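Local coordinates for protein orotidine 5'-phosphate decarboxylase (Pyrococcus horikoshii, PDB 2CZF) that probably catalyses the decarboxylation of orotidine 5'-monophosphate to UMP, the last step of de novo UMP biosynthesis, and is assembled as a homodimer, at residues A[2-7]-A[23-28]; A[158-163]-A[179-184]. All coordinates share one frame; numbering follows the deposited sequence.

In the fold
Interactions 1 and 2 each pair consecutive strands of a beta-alpha-beta unit and flank the seam that closes the barrel. Interaction 1 joins strands 2-5 and 27-31 of the eight-stranded TIM barrel, interaction 2 strands 158-161 and 181-184; the seam lies between 2-5 and 181-184. Their centres lie about 11 Å apart. Across the seam V184 N stands 2.8 Å from V3 O, a probable hydrogen bond. A second probable one, also 2.8 Å, runs from A5 N to V184 O, while M27 SD packs against Y181 CE2 at 3.4 Å. Both contacts touch XMP, interaction 1 through A5 and D7 and interaction 2 through P162 and I183; K29, S109, G185 and R186 also hold the nucleotide.

Interaction 1 (A[2-7]-A[23-28]); sequences IVLALD and DYISMI. With XMP (xanthosine-5'-monophosphate), chain C.
I25 packs tightly against L4 and I2, giving the contact its dense apolar side. Its CD1 reaches the CB of L4 at 3.8 Å and also lies near L4 CD2. This reach follows from the first torsion of I25, 65°, which places CG1 between the backbone N and the carbonyl carbon and leaves CG2 anti to the carbonyl carbon, where it meets I2 CG2 at 4.0 Å, the side chains at about a right angle. Farther along, the CB of L6 approaches the CG2 branch of I28 at 4.3 Å.

Two backbone bonds tie the chains together. S26 N gives a nearly straight bond to I2 O, 2.8 Å long and in the carbonyl plane, whereas the one from L4 N to M27 O is longer, 3.2 Å, with its donor tilted from the M27 carbonyl plane. V3 pairs with M27 and L4 with I28 in parallel register, the latter continued by the L4-K29 backbone bond, as in the first beta-alpha-beta unit of a TIM barrel, in which helix 11-21 connects the strands. V3 and M27 point into the barrel, where V3 CG2 touches the sulfur of M27 obliquely, and the bent M27 chain then carries its end away toward F134 and Y181. L4 and I28 point to the outer, helix-covered layer.

The looser side lies at the start of the pairing, where a water takes the place of a direct bond: it accepts from I2 N and donates to Y24 O. Here the Y24 ring leads away from strand 2-5 and meets Y202 of helix 194-205 edge-to-face. At the other end the chain turns through an inverse gamma turn centred on L6, bringing D7, a substrate-binding residue, to XMP, whose O3' gives D7 OD2 a weak hydrogen bond of 3.2 Å.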
# COMPACT_ATOMS: atom_id res chain seq x y z
N ILE A 2 -14.67 10.34 -17.53
CA ILE A 2 -13.29 10.63 -17.17
C ILE A 2 -12.90 10.68 -15.69
O ILE A 2 -13.60 11.23 -14.85
CB ILE A 2 -12.88 11.98 -17.80
CG1 ILE A 2 -13.05 11.91 -19.32
CG2 ILE A 2 -11.44 12.32 -17.41
CD1 ILE A 2 -12.73 13.23 -20.03
N VAL A 3 -11.74 10.10 -15.38
CA VAL A 3 -11.23 10.13 -14.01
C VAL A 3 -9.94 10.94 -14.02
O VAL A 3 -8.98 10.58 -14.70
CB VAL A 3 -10.90 8.71 -13.46
CG1 VAL A 3 -10.31 8.83 -12.06
CG2 VAL A 3 -12.15 7.85 -13.42
N LEU A 4 -9.92 12.03 -13.25
CA LEU A 4 -8.74 12.89 -13.19
C LEU A 4 -7.75 12.40 -12.14
O LEU A 4 -8.08 12.31 -10.95
CB LEU A 4 -9.14 14.33 -12.86
CG LEU A 4 -7.97 15.32 -12.71
CD1 LEU A 4 -7.35 15.58 -14.07
CD2 LEU A 4 -8.48 16.63 -12.12
N ALA A 5 -6.54 12.08 -12.58
CA ALA A 5 -5.48 11.62 -11.68
C ALA A 5 -4.81 12.90 -11.19
O ALA A 5 -3.90 13.43 -11.84
CB ALA A 5 -4.49 10.76 -12.44
N LEU A 6 -5.26 13.40 -10.05
CA LEU A 6 -4.73 14.64 -9.50
C LEU A 6 -3.33 14.47 -8.91
O LEU A 6 -3.14 14.70 -7.72
CB LEU A 6 -5.68 15.20 -8.46
CG LEU A 6 -5.53 16.69 -8.14
CD1 LEU A 6 -5.60 17.50 -9.43
CD2 LEU A 6 -6.61 17.12 -7.17
N ASP A 7 -2.39 14.08 -9.76
CA ASP A 7 -1.02 13.88 -9.34
C ASP A 7 -0.22 15.16 -9.39
O ASP A 7 0.87 15.21 -9.99
CB ASP A 7 -0.34 12.83 -10.22
CG ASP A 7 -1.08 11.53 -10.17
OD1 ASP A 7 -1.77 11.28 -9.17
OD2 ASP A 7 -0.95 10.74 -11.15
N ASP A 23 -16.73 19.99 -14.31
CA ASP A 23 -17.81 19.80 -15.28
C ASP A 23 -17.62 18.63 -16.25
O ASP A 23 -18.60 18.07 -16.74
CB ASP A 23 -18.04 21.07 -16.11
CG ASP A 23 -18.68 22.19 -15.31
OD1 ASP A 23 -19.32 21.89 -14.27
OD2 ASP A 23 -18.56 23.36 -15.72
N TYR A 24 -16.36 18.27 -16.52
CA TYR A 24 -16.06 17.20 -17.47
C TYR A 24 -15.55 15.89 -16.90
O TYR A 24 -15.26 14.97 -17.67
CB TYR A 24 -15.06 17.71 -18.50
CG TYR A 24 -15.57 18.88 -19.31
CD1 TYR A 24 -16.54 18.70 -20.30
CD2 TYR A 24 -15.11 20.17 -19.06
CE1 TYR A 24 -17.03 19.78 -21.03
CE2 TYR A 24 -15.60 21.26 -19.79
CZ TYR A 24 -16.55 21.05 -20.76
OH TYR A 24 -17.02 22.13 -21.48
N ILE A 25 -15.44 15.79 -15.58
CA ILE A 25 -14.96 14.54 -14.99
C ILE A 25 -16.00 13.88 -14.10
O ILE A 25 -16.91 14.55 -13.60
CB ILE A 25 -13.63 14.76 -14.21
CG1 ILE A 25 -13.83 15.67 -12.99
CG2 ILE A 25 -12.61 15.39 -15.14
CD1 ILE A 25 -12.55 15.87 -12.16
N SER A 26 -15.89 12.57 -13.93
CA SER A 26 -16.83 11.79 -13.13
C SER A 26 -16.29 11.48 -11.73
O SER A 26 -17.06 11.31 -10.78
CB SER A 26 -17.17 10.50 -13.85
OG SER A 26 -17.54 10.75 -15.21
N MET A 27 -14.97 11.36 -11.62
CA MET A 27 -14.33 11.09 -10.34
C MET A 27 -12.97 11.74 -10.32
O MET A 27 -12.44 12.11 -11.36
CB MET A 27 -14.16 9.59 -10.10
CG MET A 27 -15.45 8.83 -9.95
SD MET A 27 -15.59 7.46 -11.09
CE MET A 27 -15.88 6.11 -9.98
N ILE A 28 -12.42 11.85 -9.12
CA ILE A 28 -11.09 12.41 -8.91
C ILE A 28 -10.31 11.31 -8.21
O ILE A 28 -10.78 10.79 -7.20
CB ILE A 28 -11.13 13.62 -7.96
CG1 ILE A 28 -11.95 14.76 -8.57
CG2 ILE A 28 -9.70 14.07 -7.66
CD1 ILE A 28 -12.20 15.92 -7.60
P XMP C . -0.50 9.63 -16.77
O1P XMP C . 0.56 9.08 -17.65
O2P XMP C . -1.73 10.24 -17.61
O5' XMP C . -1.14 8.53 -15.79
O3P XMP C . 0.04 10.82 -15.83
C5' XMP C . -2.48 8.70 -15.33
C4' XMP C . -2.77 7.80 -14.12
O4' XMP C . -2.35 6.47 -14.44
C1' XMP C . -1.58 6.01 -13.32
N9 XMP C . -0.75 4.84 -13.69
C4 XMP C . -0.99 3.59 -13.33
N3 XMP C . -2.00 3.01 -12.54
N1 XMP C . -0.99 0.84 -12.88
C2 XMP C . -2.00 1.63 -12.32
O2 XMP C . -2.89 1.11 -11.64
C6 XMP C . 0.01 1.43 -13.66
O6 XMP C . 0.91 0.72 -14.14
C5 XMP C . 0.01 2.79 -13.88
N7 XMP C . 0.81 3.61 -14.57
C8 XMP C . 0.34 4.85 -14.45
C2' XMP C . -0.77 7.25 -12.96
O2' XMP C . -0.23 7.11 -11.64
C3' XMP C . -1.92 8.25 -12.93
O3' XMP C . -2.67 8.09 -11.72
O HOH W 1 -16.25 12.56 -17.94

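Interaction 2 (A[158-163]-A[179-184]); sequences KILAPG and ADYIIV. With XMP (xanthosine-5'-monophosphate), chain C.
L160 and Y181 lie side by side at the apolar centre, pointing the same way into the barrel, with L160 CG 3.8 Å from Y181 CB. I183 continues this layer: its CG1, anti to the carbonyl carbon (chi1 -61°), carries CD1 to L160 CB, while CG2 is directed to XMP C4' at 3.9 Å. Alongside I183, P162 sets its CB 3.1 Å from the ribose O4' and its CG near N3 of the base, so the pair lines the nucleotide pocket at the C-terminal mouth of the barrel, the usual place for a TIM-barrel active site. On the outer face the methyls of A161 and A179 meet at 3.9 Å.

Backbone bonds of the parallel pairing run beside this centre, A161 N giving to Y181 O and I183 N to A161 O; the latter donor sits well above the carbonyl plane. I159 O is gripped by two donors, D180 N at 2.7 Å and Y181 N at 3.1 Å. At the polar edge the D180 side chain closes a second link to the same residue, OD1 accepting from I159 N at 2.9 Å on the anti side of the carboxylate. K158 crosses D180 at about a right angle, its CD over the carboxylate carbon and its amine too far for a salt bridge. With an alanine at D180, I159 N would probably lose its acceptor and the K158 chain the carboxylate it lies against.

Beyond the pair, strand 135-137 bonds to K158 and L160 from the next position in the barrel, while I182 packs outward against helices 170-177 and 194-205.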
# COMPACT_ATOMS: atom_id res chain seq x y z
N LYS A 158 -17.21 -2.65 -13.66
CA LYS A 158 -16.63 -1.63 -14.53
C LYS A 158 -15.13 -1.79 -14.73
O LYS A 158 -14.45 -2.44 -13.94
CB LYS A 158 -16.88 -0.25 -13.92
CG LYS A 158 -18.30 0.00 -13.47
CD LYS A 158 -19.27 -0.12 -14.62
CE LYS A 158 -20.66 0.29 -14.17
NZ LYS A 158 -21.64 0.13 -15.26
N ILE A 159 -14.63 -1.16 -15.79
CA ILE A 159 -13.20 -1.18 -16.08
C ILE A 159 -12.74 0.27 -16.14
O ILE A 159 -13.32 1.07 -16.85
CB ILE A 159 -12.89 -1.87 -17.44
CG1 ILE A 159 -13.02 -3.40 -17.30
CG2 ILE A 159 -11.49 -1.50 -17.91
CD1 ILE A 159 -12.76 -4.12 -18.63
N LEU A 160 -11.71 0.60 -15.38
CA LEU A 160 -11.16 1.95 -15.37
C LEU A 160 -9.75 1.80 -15.93
O LEU A 160 -8.98 0.94 -15.46
CB LEU A 160 -11.13 2.51 -13.95
CG LEU A 160 -12.46 2.60 -13.18
CD1 LEU A 160 -12.76 1.26 -12.48
CD2 LEU A 160 -12.35 3.72 -12.12
N ALA A 161 -9.41 2.62 -16.92
CA ALA A 161 -8.11 2.51 -17.57
C ALA A 161 -7.17 3.71 -17.55
O ALA A 161 -7.47 4.77 -18.10
CB ALA A 161 -8.32 2.06 -19.03
N PRO A 162 -6.01 3.54 -16.89
CA PRO A 162 -4.99 4.60 -16.81
C PRO A 162 -4.02 4.38 -17.99
O PRO A 162 -4.17 3.42 -18.74
CB PRO A 162 -4.33 4.33 -15.47
CG PRO A 162 -4.36 2.83 -15.39
CD PRO A 162 -5.75 2.49 -15.89
N GLY A 163 -3.05 5.27 -18.14
CA GLY A 163 -2.10 5.10 -19.24
C GLY A 163 -2.71 5.25 -20.62
O GLY A 163 -2.43 4.46 -21.54
N ALA A 179 -13.31 0.10 -21.77
CA ALA A 179 -13.09 0.89 -20.56
C ALA A 179 -14.32 1.73 -20.26
O ALA A 179 -14.82 2.45 -21.14
CB ALA A 179 -11.87 1.79 -20.74
N ASP A 180 -14.83 1.65 -19.03
CA ASP A 180 -16.00 2.45 -18.67
C ASP A 180 -15.52 3.84 -18.26
O ASP A 180 -16.23 4.82 -18.42
CB ASP A 180 -16.78 1.84 -17.51
CG ASP A 180 -17.42 0.53 -17.86
OD1 ASP A 180 -16.77 -0.52 -17.65
OD2 ASP A 180 -18.57 0.53 -18.37
N TYR A 181 -14.30 3.88 -17.72
CA TYR A 181 -13.68 5.12 -17.27
C TYR A 181 -12.24 5.17 -17.75
O TYR A 181 -11.55 4.15 -17.74
CB TYR A 181 -13.64 5.20 -15.74
CG TYR A 181 -14.98 5.16 -15.06
CD1 TYR A 181 -15.65 3.96 -14.85
CD2 TYR A 181 -15.59 6.35 -14.63
CE1 TYR A 181 -16.92 3.94 -14.23
CE2 TYR A 181 -16.84 6.34 -14.02
CZ TYR A 181 -17.50 5.14 -13.82
OH TYR A 181 -18.73 5.16 -13.21
N ILE A 182 -11.78 6.33 -18.21
CA ILE A 182 -10.38 6.43 -18.60
C ILE A 182 -9.78 7.35 -17.55
O ILE A 182 -10.38 8.36 -17.20
CB ILE A 182 -10.15 7.03 -20.02
CG1 ILE A 182 -10.85 8.38 -20.15
CG2 ILE A 182 -10.59 6.03 -21.08
CD1 ILE A 182 -10.40 9.18 -21.35
N ILE A 183 -8.63 6.96 -17.03
CA ILE A 183 -7.96 7.73 -16.00
C ILE A 183 -6.88 8.56 -16.66
O ILE A 183 -5.93 8.01 -17.22
CB ILE A 183 -7.32 6.81 -14.94
CG1 ILE A 183 -8.42 5.97 -14.27
CG2 ILE A 183 -6.61 7.63 -13.86
CD1 ILE A 183 -7.88 4.96 -13.27
N VAL A 184 -7.03 9.87 -16.61
CA VAL A 184 -6.05 10.77 -17.23
C VAL A 184 -5.47 11.73 -16.21
O VAL A 184 -6.19 12.31 -15.40
CB VAL A 184 -6.68 11.61 -18.36
CG1 VAL A 184 -5.62 12.53 -18.97
CG2 VAL A 184 -7.26 10.69 -19.43
P XMP C . -0.50 9.63 -16.77
O1P XMP C . 0.56 9.08 -17.65
O2P XMP C . -1.73 10.24 -17.61
O5' XMP C . -1.14 8.53 -15.79
O3P XMP C . 0.04 10.82 -15.83
C5' XMP C . -2.48 8.70 -15.33
C4' XMP C . -2.77 7.80 -14.12
O4' XMP C . -2.35 6.47 -14.44
C1' XMP C . -1.58 6.01 -13.32
N9 XMP C . -0.75 4.84 -13.69
C4 XMP C . -0.99 3.59 -13.33
N3 XMP C . -2.00 3.01 -12.54
N1 XMP C . -0.99 0.84 -12.88
C2 XMP C . -2.00 1.63 -12.32
O2 XMP C . -2.89 1.11 -11.64
C6 XMP C . 0.01 1.43 -13.66
O6 XMP C . 0.91 0.72 -14.14
C5 XMP C . 0.01 2.79 -13.88
N7 XMP C . 0.81 3.61 -14.57
C8 XMP C . 0.34 4.85 -14.45
C2' XMP C . -0.77 7.25 -12.96
O2' XMP C . -0.23 7.11 -11.64
C3' XMP C . -1.92 8.25 -12.93
O3' XMP C . -2.67 8.09 -11.72